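Local coordinates for protein toll-receptor-related 2 (Hydra vulgaris, PDB 4W8H) that probably relays innate-immune-type signals inside the cell through its cytoplasmic TIR domain, by homotypic contacts with other TIR domains, at residues L107-C110 against V114-V117; P13-W18 against L91-E96; A30-F35 against N121-I126; D53-S58 against D76-I81. All blocks are in the same frame, centred on the assembly; numbering follows the deposited sequence.

Contact 1: residues L107-C110 against V114-V117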
# COMPACT_ATOMS: atom_id res chain seq x y z
N LEU A 107 9.32 3.60 3.41
CA LEU A 107 10.25 2.54 3.04
C LEU A 107 10.75 2.82 1.62
O LEU A 107 9.96 2.82 0.68
CB LEU A 107 9.59 1.16 3.10
CG LEU A 107 9.01 0.81 4.45
CD1 LEU A 107 8.28 -0.50 4.36
CD2 LEU A 107 10.06 0.79 5.54
N ASP A 108 12.06 2.99 1.47
CA ASP A 108 12.60 3.48 0.22
C ASP A 108 13.15 2.31 -0.60
O ASP A 108 14.31 1.93 -0.44
CB ASP A 108 13.71 4.49 0.48
CG ASP A 108 14.16 5.21 -0.79
OD1 ASP A 108 13.75 4.80 -1.90
OD2 ASP A 108 14.92 6.20 -0.67
N TRP A 109 12.35 1.77 -1.51
CA TRP A 109 12.80 0.67 -2.38
C TRP A 109 13.86 1.16 -3.34
O TRP A 109 14.72 0.39 -3.78
CB TRP A 109 11.61 0.10 -3.15
CG TRP A 109 11.97 -0.92 -4.18
CD1 TRP A 109 12.07 -0.73 -5.50
CD2 TRP A 109 12.25 -2.30 -3.95
NE1 TRP A 109 12.43 -1.89 -6.13
CE2 TRP A 109 12.53 -2.87 -5.19
CE3 TRP A 109 12.29 -3.10 -2.82
CZ2 TRP A 109 12.85 -4.21 -5.34
CZ3 TRP A 109 12.61 -4.42 -2.95
CH2 TRP A 109 12.89 -4.97 -4.20
N CYS A 110 13.87 2.43 -3.66
CA CYS A 110 14.80 2.97 -4.63
C CYS A 110 16.21 3.06 -4.09
O CYS A 110 17.17 3.15 -4.89
CB CYS A 110 14.35 4.37 -5.04
SG CYS A 110 12.76 4.44 -5.80
N VAL A 114 20.31 -0.07 0.82
CA VAL A 114 19.56 -0.55 2.02
C VAL A 114 18.43 -1.49 1.63
O VAL A 114 17.59 -1.88 2.45
CB VAL A 114 19.03 0.58 2.89
CG1 VAL A 114 20.19 1.31 3.55
CG2 VAL A 114 18.17 1.51 2.09
N ARG A 115 18.42 -1.87 0.36
CA ARG A 115 17.45 -2.84 -0.08
C ARG A 115 17.52 -4.12 0.73
O ARG A 115 16.47 -4.71 0.96
CB ARG A 115 17.54 -3.09 -1.60
CG ARG A 115 16.21 -3.13 -2.23
CD ARG A 115 16.29 -3.29 -3.71
NE ARG A 115 15.95 -2.07 -4.43
CZ ARG A 115 16.08 -1.90 -5.73
NH1 ARG A 115 16.62 -2.86 -6.48
NH2 ARG A 115 15.79 -0.74 -6.29
N PRO A 116 18.73 -4.52 1.20
CA PRO A 116 18.79 -5.73 2.03
C PRO A 116 17.94 -5.69 3.33
O PRO A 116 17.77 -6.77 3.89
CB PRO A 116 20.30 -5.89 2.34
CG PRO A 116 20.97 -5.26 1.16
CD PRO A 116 20.08 -4.08 0.80
N VAL A 117 17.43 -4.53 3.77
CA VAL A 117 16.56 -4.49 4.96
C VAL A 117 15.10 -4.10 4.67
O VAL A 117 14.26 -4.03 5.58
CB VAL A 117 17.12 -3.56 6.05
CG1 VAL A 117 18.56 -3.95 6.42
CG2 VAL A 117 17.10 -2.13 5.63
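Arg-115 lays its guanidinium flat over the indole of Trp-109 and, in the same reach, binds that residue's carbonyl oxygen. This is a cation-pi stack at the edge of the flavodoxin-like TIR fold, joining the end of strand 107-108, an edge strand of the parallel sheet, to the first turn of helix 115-127. The tight part lies between these two side chains. Guanidinium and indole planes are only 8° apart, with Arg-115 CZ 3.9 Å from the centroid of the five-membered ring of Trp-109. The aliphatic stem uses the same face: Arg-115 CD stands 3.8 Å from the centroid of the six-membered ring of Trp-109, nearly straight above it. A bend at chi3 (-107°) lets the chain run first over the benzo ring and then over the pyrrole ring. Trp-109 also meets the rings of Trp-18 and Phe-118, the latter edge-to-face, so the indole that Arg-115 covers is braced by other aromatics.

The other side is looser. Trp-109 and Arg-115 both remain partly exposed, and Cys-110 directs its CB away from residues 114-117, offering Arg-115 little more than its CA, 4.2 Å from NH2. Asp-108 stays on its own side of the contact, where its carboxylate accepts a weak bond from the backbone N of Cys-110.

Back at the tight end, the arginine's polar grip is side-on, two nitrogens to one acceptor: Arg-115 NE lies 2.8 Å from Trp-109 O in the carbonyl plane, while Arg-115 NH2, at 3.0 Å from that oxygen, is tilted 32° from it.

Contact 2: residues P13-W18 against L91-E96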
# COMPACT_ATOMS: atom_id res chain seq x y z
N PRO A 13 -2.17 0.91 -11.78
CA PRO A 13 -2.08 -0.25 -12.66
C PRO A 13 -0.74 -0.34 -13.39
O PRO A 13 -0.26 -1.45 -13.66
CB PRO A 13 -3.20 -0.01 -13.67
CG PRO A 13 -4.20 0.80 -12.94
CD PRO A 13 -3.43 1.66 -11.97
N GLU A 14 -0.10 0.79 -13.64
CA GLU A 14 1.17 0.77 -14.36
C GLU A 14 2.27 0.03 -13.58
O GLU A 14 3.24 -0.44 -14.15
CB GLU A 14 1.61 2.21 -14.63
CG GLU A 14 0.82 2.96 -15.69
CD GLU A 14 -0.44 3.61 -15.18
OE1 GLU A 14 -0.79 3.50 -14.00
OE2 GLU A 14 -1.11 4.25 -16.02
N ASP A 15 2.12 -0.06 -12.25
CA ASP A 15 3.08 -0.73 -11.37
C ASP A 15 2.64 -2.14 -10.99
O ASP A 15 3.19 -2.74 -10.08
CB ASP A 15 3.25 0.12 -10.11
CG ASP A 15 3.80 1.49 -10.41
OD1 ASP A 15 4.71 1.62 -11.25
OD2 ASP A 15 3.31 2.46 -9.80
N ARG A 16 1.65 -2.69 -11.68
CA ARG A 16 1.09 -3.98 -11.34
C ARG A 16 2.08 -5.11 -11.33
O ARG A 16 1.94 -6.03 -10.52
CB ARG A 16 -0.07 -4.32 -12.27
CG ARG A 16 -0.97 -5.46 -11.78
CD ARG A 16 -2.30 -5.46 -12.50
NE ARG A 16 -2.12 -5.78 -13.91
CZ ARG A 16 -3.11 -5.84 -14.79
NH1 ARG A 16 -4.36 -5.59 -14.43
NH2 ARG A 16 -2.83 -6.14 -16.04
N GLU A 17 3.02 -5.11 -12.28
CA GLU A 17 3.96 -6.23 -12.36
C GLU A 17 4.69 -6.45 -11.03
O GLU A 17 4.67 -7.56 -10.47
CB GLU A 17 4.95 -6.08 -13.52
CG GLU A 17 5.82 -7.31 -13.79
CD GLU A 17 6.83 -7.11 -14.98
OE1 GLU A 17 6.95 -5.97 -15.47
OE2 GLU A 17 7.47 -8.08 -15.42
N TRP A 18 5.34 -5.40 -10.52
CA TRP A 18 6.09 -5.51 -9.26
C TRP A 18 5.12 -5.71 -8.11
O TRP A 18 5.33 -6.52 -7.22
CB TRP A 18 6.94 -4.26 -9.02
CG TRP A 18 7.80 -4.32 -7.81
CD1 TRP A 18 9.07 -4.82 -7.73
CD2 TRP A 18 7.49 -3.80 -6.53
NE1 TRP A 18 9.56 -4.66 -6.46
CE2 TRP A 18 8.62 -4.02 -5.71
CE3 TRP A 18 6.38 -3.13 -6.00
CZ2 TRP A 18 8.65 -3.62 -4.36
CZ3 TRP A 18 6.42 -2.71 -4.65
CH2 TRP A 18 7.55 -2.98 -3.85
N LEU A 91 8.32 4.00 -1.31
CA LEU A 91 8.79 4.70 -2.51
C LEU A 91 9.29 3.67 -3.47
O LEU A 91 10.41 3.16 -3.32
CB LEU A 91 9.84 5.76 -2.20
CG LEU A 91 10.23 6.66 -3.38
CD1 LEU A 91 9.14 7.62 -3.77
CD2 LEU A 91 11.51 7.42 -3.07
N TYR A 92 8.45 3.31 -4.43
CA TYR A 92 8.76 2.25 -5.38
C TYR A 92 9.56 2.81 -6.56
O TYR A 92 10.52 2.18 -7.00
CB TYR A 92 7.46 1.53 -5.83
CG TYR A 92 7.65 0.63 -7.01
CD1 TYR A 92 8.63 -0.36 -7.03
CD2 TYR A 92 6.89 0.82 -8.16
CE1 TYR A 92 8.83 -1.14 -8.18
CE2 TYR A 92 7.07 0.04 -9.29
CZ TYR A 92 8.07 -0.90 -9.31
OH TYR A 92 8.23 -1.63 -10.46
N ARG A 93 9.11 3.92 -7.10
CA ARG A 93 9.83 4.63 -8.16
C ARG A 93 9.96 6.09 -7.77
O ARG A 93 9.02 6.63 -7.21
CB ARG A 93 9.10 4.50 -9.48
CG ARG A 93 9.11 3.11 -10.07
CD ARG A 93 7.88 2.90 -11.02
NE ARG A 93 7.87 3.89 -12.06
CZ ARG A 93 6.80 4.37 -12.69
NH1 ARG A 93 5.55 3.98 -12.36
NH2 ARG A 93 7.00 5.27 -13.64
N PRO A 94 11.10 6.75 -8.08
CA PRO A 94 11.27 8.16 -7.72
C PRO A 94 10.17 9.02 -8.33
O PRO A 94 9.72 8.80 -9.45
CB PRO A 94 12.63 8.53 -8.31
CG PRO A 94 13.37 7.21 -8.40
CD PRO A 94 12.28 6.23 -8.81
N CYS A 95 9.71 10.00 -7.56
CA CYS A 95 8.60 10.83 -7.98
C CYS A 95 8.53 12.06 -7.09
O CYS A 95 9.15 12.13 -6.04
CB CYS A 95 7.27 10.07 -7.93
SG CYS A 95 6.85 9.38 -6.35
N GLU A 96 7.71 13.02 -7.50
CA GLU A 96 7.39 14.15 -6.66
C GLU A 96 6.34 13.71 -5.66
O GLU A 96 5.20 13.44 -6.03
CB GLU A 96 6.82 15.31 -7.49
CG GLU A 96 6.57 16.58 -6.65
CD GLU A 96 6.15 17.78 -7.48
OE1 GLU A 96 6.37 17.75 -8.69
OE2 GLU A 96 5.58 18.74 -6.92
O HOH W 1 6.17 -2.80 -12.20
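Trp-18 and Tyr-92 lie almost face to face, the two side chains running antiparallel and overlapping only in part to give an offset stack. The six-membered ring of Trp-18 and the phenol ring have centroids 4.4 Å apart and planes inclined by 20°. The displacement brings Tyr-92 CE1 within 3.4 Å of Trp-18 CG, and the phenol oxygen OH reaches Trp-18 CB at 3.3 Å. Both side chains carry CG anti to the backbone N (chi1 -176° in Trp-18), which sends each ring out toward the other segment. A water ties the hydroxyl of Tyr-92 to the backbone N of Trp-18, accepting from the latter.

The carboxylate of Asp-15 stands nearly upright to the phenol, at 82°, and comes to its rim, with OD1 3.5 Å from Tyr-92 CE2. That same OD1 forms a salt bridge to Arg-93 NH1 at 2.7 Å through its syn lone pair. Arg-93 also lays its CG over the tyrosine face opposite Trp-18, so the phenol is sandwiched. Ser-66 holds OD2 of Asp-15, and Asp-68 makes a second salt bridge to Arg-93 NH1, which would fix both charges.

The contact thus closes the loop after strand 87-91 onto the start of helix 16-29 in the TIR fold, with Met-65 of strand 58-65 hydrogen-bonded through its backbone to Tyr-92 and Arg-93.

Contact 3: residues A30-F35 against N121-I126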
# COMPACT_ATOMS: atom_id res chain seq x y z
N ALA A 30 4.76 -14.90 3.33
CA ALA A 30 5.13 -14.60 4.71
C ALA A 30 3.94 -14.74 5.67
O ALA A 30 4.08 -14.43 6.86
CB ALA A 30 5.73 -13.17 4.81
N GLY A 31 2.79 -15.21 5.17
CA GLY A 31 1.62 -15.37 5.98
C GLY A 31 0.81 -14.13 6.26
O GLY A 31 -0.06 -14.13 7.13
N ILE A 32 1.08 -13.07 5.51
CA ILE A 32 0.39 -11.81 5.68
C ILE A 32 -0.84 -11.80 4.77
O ILE A 32 -0.75 -12.01 3.58
CB ILE A 32 1.35 -10.63 5.40
CG1 ILE A 32 2.46 -10.64 6.49
CG2 ILE A 32 0.58 -9.30 5.34
CD1 ILE A 32 3.64 -9.74 6.20
N LYS A 33 -1.99 -11.53 5.37
CA LYS A 33 -3.27 -11.55 4.67
C LYS A 33 -3.44 -10.20 3.96
O LYS A 33 -3.39 -9.14 4.60
CB LYS A 33 -4.42 -11.75 5.66
CG LYS A 33 -4.33 -13.01 6.49
CD LYS A 33 -5.50 -13.11 7.52
CE LYS A 33 -5.43 -12.03 8.62
NZ LYS A 33 -6.52 -12.12 9.67
N THR A 34 -3.59 -10.25 2.64
CA THR A 34 -3.53 -9.08 1.79
C THR A 34 -4.80 -8.89 0.99
O THR A 34 -5.29 -9.83 0.36
CB THR A 34 -2.30 -9.23 0.88
OG1 THR A 34 -1.13 -9.51 1.67
CG2 THR A 34 -2.02 -8.02 0.08
N PHE A 35 -5.33 -7.66 0.99
CA PHE A 35 -6.42 -7.28 0.08
C PHE A 35 -5.81 -6.72 -1.19
O PHE A 35 -5.02 -5.77 -1.15
CB PHE A 35 -7.32 -6.21 0.72
CG PHE A 35 -8.58 -5.94 -0.05
CD1 PHE A 35 -8.52 -5.27 -1.26
CD2 PHE A 35 -9.81 -6.34 0.43
CE1 PHE A 35 -9.68 -5.02 -1.99
CE2 PHE A 35 -10.97 -6.07 -0.28
CZ PHE A 35 -10.90 -5.42 -1.48
N ASN A 121 11.93 -4.67 7.27
CA ASN A 121 11.25 -3.50 7.81
C ASN A 121 9.76 -3.51 7.52
O ASN A 121 8.94 -3.21 8.39
CB ASN A 121 11.87 -2.21 7.25
CG ASN A 121 13.28 -1.95 7.77
OD1 ASN A 121 13.75 -2.58 8.72
ND2 ASN A 121 13.96 -1.02 7.12
N LEU A 122 9.40 -3.87 6.30
CA LEU A 122 8.00 -3.93 5.92
C LEU A 122 7.26 -4.95 6.78
O LEU A 122 6.20 -4.66 7.36
CB LEU A 122 7.90 -4.29 4.44
CG LEU A 122 6.48 -4.43 3.89
CD1 LEU A 122 5.65 -3.12 4.06
CD2 LEU A 122 6.49 -4.80 2.42
N PHE A 123 7.79 -6.16 6.85
CA PHE A 123 7.08 -7.21 7.56
C PHE A 123 7.01 -6.88 9.05
O PHE A 123 6.01 -7.17 9.71
CB PHE A 123 7.77 -8.56 7.38
CG PHE A 123 7.74 -9.11 5.98
CD1 PHE A 123 6.95 -8.59 4.97
CD2 PHE A 123 8.63 -10.09 5.65
CE1 PHE A 123 6.98 -9.09 3.70
CE2 PHE A 123 8.67 -10.61 4.37
CZ PHE A 123 7.85 -10.11 3.39
N ARG A 124 8.04 -6.28 9.61
CA ARG A 124 8.04 -5.92 11.03
C ARG A 124 6.93 -4.92 11.34
O ARG A 124 6.26 -5.01 12.37
CB ARG A 124 9.42 -5.35 11.39
CG ARG A 124 9.59 -5.02 12.85
CD ARG A 124 10.85 -4.22 13.04
NE ARG A 124 12.07 -4.99 12.80
CZ ARG A 124 13.08 -4.64 12.01
NH1 ARG A 124 14.12 -5.44 11.94
NH2 ARG A 124 13.10 -3.50 11.31
N ASP A 125 6.75 -3.95 10.45
CA ASP A 125 5.72 -2.97 10.71
C ASP A 125 4.34 -3.58 10.65
O ASP A 125 3.45 -3.28 11.49
CB ASP A 125 5.77 -1.76 9.79
CG ASP A 125 4.84 -0.66 10.27
OD1 ASP A 125 5.09 -0.11 11.35
OD2 ASP A 125 3.83 -0.39 9.63
N ILE A 126 4.13 -4.43 9.64
CA ILE A 126 2.84 -5.07 9.47
C ILE A 126 2.53 -5.93 10.68
O ILE A 126 1.40 -5.90 11.20
CB ILE A 126 2.83 -5.90 8.19
CG1 ILE A 126 2.97 -4.94 7.00
CG2 ILE A 126 1.58 -6.79 8.13
CD1 ILE A 126 3.11 -5.61 5.69
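The methyl of Ala-30 rests on one face of the Phe-123 ring, toward its rim, with CB 4.1 Å from the ring centroid and 20° off the normal: a CH-pi contact. Beside it, Ile-32 is the larger bump. Its CD1 comes in obliquely at Phe-123 CD1, 3.7 Å away, and also lies close to the methyls of Ile-126, one turn further along the helix. Ile-32 thus fits into the hollow between Phe-123 and Ile-126. Its two branches divide the work: CG1, anti to the carbonyl carbon (chi1 -65°), carries CD1 to the ring, while CG2 meets Ile-126 CG2 at 3.9 Å. The two isoleucines cross at a slant. Leu-27 of helix 16-29 packs against both of them.

The fold places these shapes together. Helix 16-29 ends in a Schellman motif, with Gly-31 at positive phi, and the chain then turns through Ile-32 toward strand 34-35, an edge strand of the parallel sheet. Helix 115-127 packs beside this connection, on the same side of the sheet as helix 16-29.

Between the two segments the contact is wholly apolar, and polar ties come from beyond it, as where Arg-127 binds the carbonyl oxygen of Ala-30. The two segments are therefore held together by the fit of methyls and ring, with two buried isoleucines supplying the apolar centre and Ala-30 and Phe-123 its more accessible flank.

Contact 4: residues D53-S58 against D76-I81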
# COMPACT_ATOMS: atom_id res chain seq x y z
N ASP A 53 -14.26 -0.84 1.47
CA ASP A 53 -14.15 -2.22 1.93
C ASP A 53 -12.69 -2.59 2.19
O ASP A 53 -12.37 -3.20 3.21
CB ASP A 53 -14.80 -3.20 0.95
CG ASP A 53 -16.32 -3.32 1.14
OD1 ASP A 53 -16.90 -2.83 2.15
OD2 ASP A 53 -16.93 -3.93 0.24
N ALA A 54 -11.81 -2.24 1.28
CA ALA A 54 -10.41 -2.57 1.43
C ALA A 54 -9.80 -1.85 2.61
O ALA A 54 -9.03 -2.45 3.37
CB ALA A 54 -9.67 -2.19 0.15
N ILE A 55 -10.11 -0.57 2.79
CA ILE A 55 -9.50 0.19 3.89
C ILE A 55 -10.03 -0.27 5.24
O ILE A 55 -9.27 -0.52 6.16
CB ILE A 55 -9.69 1.69 3.73
CG1 ILE A 55 -8.91 2.23 2.54
CG2 ILE A 55 -9.31 2.44 5.01
CD1 ILE A 55 -9.18 3.69 2.27
N GLU A 56 -11.34 -0.39 5.37
CA GLU A 56 -11.92 -0.65 6.68
C GLU A 56 -11.76 -2.10 7.12
O GLU A 56 -11.90 -2.38 8.31
CB GLU A 56 -13.39 -0.26 6.71
CG GLU A 56 -13.62 1.23 6.46
CD GLU A 56 -12.95 2.12 7.49
OE1 GLU A 56 -13.00 1.80 8.69
OE2 GLU A 56 -12.33 3.14 7.10
N ASN A 57 -11.51 -3.02 6.19
CA ASN A 57 -11.29 -4.39 6.56
C ASN A 57 -9.81 -4.81 6.62
O ASN A 57 -9.52 -6.00 6.72
CB ASN A 57 -12.05 -5.27 5.61
CG ASN A 57 -13.54 -5.20 5.86
OD1 ASN A 57 -14.01 -5.57 6.96
ND2 ASN A 57 -14.29 -4.72 4.89
N SER A 58 -8.93 -3.83 6.62
CA SER A 58 -7.49 -4.03 6.70
C SER A 58 -6.91 -3.22 7.85
O SER A 58 -7.38 -2.14 8.12
CB SER A 58 -6.85 -3.57 5.38
OG SER A 58 -7.30 -4.33 4.26
N ASP A 76 -5.57 8.38 -5.48
CA ASP A 76 -5.70 9.58 -4.66
C ASP A 76 -6.84 9.47 -3.64
O ASP A 76 -6.68 9.85 -2.49
CB ASP A 76 -5.90 10.81 -5.51
CG ASP A 76 -6.04 12.07 -4.64
OD1 ASP A 76 -5.14 12.35 -3.81
OD2 ASP A 76 -7.08 12.75 -4.73
N LYS A 77 -8.00 8.99 -4.08
CA LYS A 77 -9.16 8.89 -3.19
C LYS A 77 -8.85 7.93 -2.05
O LYS A 77 -9.19 8.17 -0.90
CB LYS A 77 -10.36 8.40 -3.99
CG LYS A 77 -11.01 9.45 -4.91
CD LYS A 77 -11.99 8.77 -5.88
CE LYS A 77 -12.81 9.77 -6.66
NZ LYS A 77 -14.20 9.85 -6.13
N THR A 78 -8.18 6.84 -2.38
CA THR A 78 -7.82 5.87 -1.37
C THR A 78 -6.85 6.46 -0.37
O THR A 78 -7.00 6.27 0.84
CB THR A 78 -7.17 4.63 -2.01
OG1 THR A 78 -8.07 4.07 -2.98
CG2 THR A 78 -6.82 3.62 -0.98
N LEU A 79 -5.86 7.19 -0.87
CA LEU A 79 -4.89 7.80 0.00
C LEU A 79 -5.54 8.79 0.96
O LEU A 79 -5.20 8.84 2.14
CB LEU A 79 -3.78 8.49 -0.81
CG LEU A 79 -2.69 9.28 -0.07
CD1 LEU A 79 -1.95 8.45 0.94
CD2 LEU A 79 -1.69 9.78 -1.09
N GLN A 80 -6.43 9.62 0.44
CA GLN A 80 -7.09 10.61 1.30
C GLN A 80 -7.81 9.94 2.48
O GLN A 80 -7.69 10.39 3.63
CB GLN A 80 -8.07 11.48 0.50
CG GLN A 80 -7.46 12.36 -0.58
CD GLN A 80 -6.39 13.29 -0.07
OE1 GLN A 80 -6.49 13.85 1.03
NE2 GLN A 80 -5.35 13.47 -0.88
N ILE A 81 -8.53 8.86 2.23
CA ILE A 81 -9.19 8.16 3.32
C ILE A 81 -8.14 7.42 4.18
O ILE A 81 -8.23 7.39 5.41
CB ILE A 81 -10.29 7.23 2.79
CG1 ILE A 81 -11.30 8.10 2.00
CG2 ILE A 81 -10.96 6.52 3.95
CD1 ILE A 81 -12.08 7.35 0.97
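Ile-55 CD1 projects from the last turn of helix 47-56 against Thr-78 and Ile-81, and the apolar packing centres on this one methyl. It lies 4.0 Å from Thr-78 CG2 and 3.7 Å from the carbonyl oxygen of Thr-78, so Ile-55 CD1 sits against the helix backbone as well as its side chains. In the modelled conformer of Ile-81, CG2 also touches Ile-55 CD1 at 3.7 Å, the two side chains crossing at about a right angle. With CG1 anti to the carbonyl carbon (chi1 -68°) and the chain extended at chi2 (175°), Ile-55 delivers its farthest carbon to the neighbouring helix. Thr-78 turns its methyl to this contact, while its hydroxyl binds the carbonyl oxygen of Ile-74 one turn back.

Helices 47-56 and 73-82 flank the central strand 58-65 of the flavodoxin-like TIR sheet in chain order, the first leading into that strand and the second following it. The contact is therefore plain helix-to-helix packing on one side of the sheet, with Thr-78 also meeting Cys-10 of strand 5-10 and Ile-81 reaching Met-52.

Hydrogen bonds do not join the two helices; those that follow lie within one segment. At the end of helix 47-56, Asp-53 O takes both the backbone N of Asn-57 and its amide ND2, the latter at 3.0 Å. On the outer side of the second helix, Gln-80 NE2 meets Asp-76 OD1 at 3.1 Å almost in line, with an N-H...O angle of 169°.

How the contacts relate
Contacts 1 and 2 form one continuous patch, their centres 14 Å apart. Strands 107-108 and 87-91 pair there through Leu-107 O to Leu-91 N at 2.8 Å, and Cys-110 SG packs 3.4 Å from Tyr-92 O. Contact 3 joins contact 1 along helix 115-127, where Leu-107 CD1 packs 3.7 Å from Leu-122 CD1. It also reaches contact 4 through Phe-35, whose CE1 lies 3.5 Å from Ala-54 CB. Contacts 1 and 4 lie on opposite sides of the chain's centre, about 25 Å apart between centres. Together the four tie helices and loops round the parallel sheet, from its 107-108 edge to its 34-35 edge.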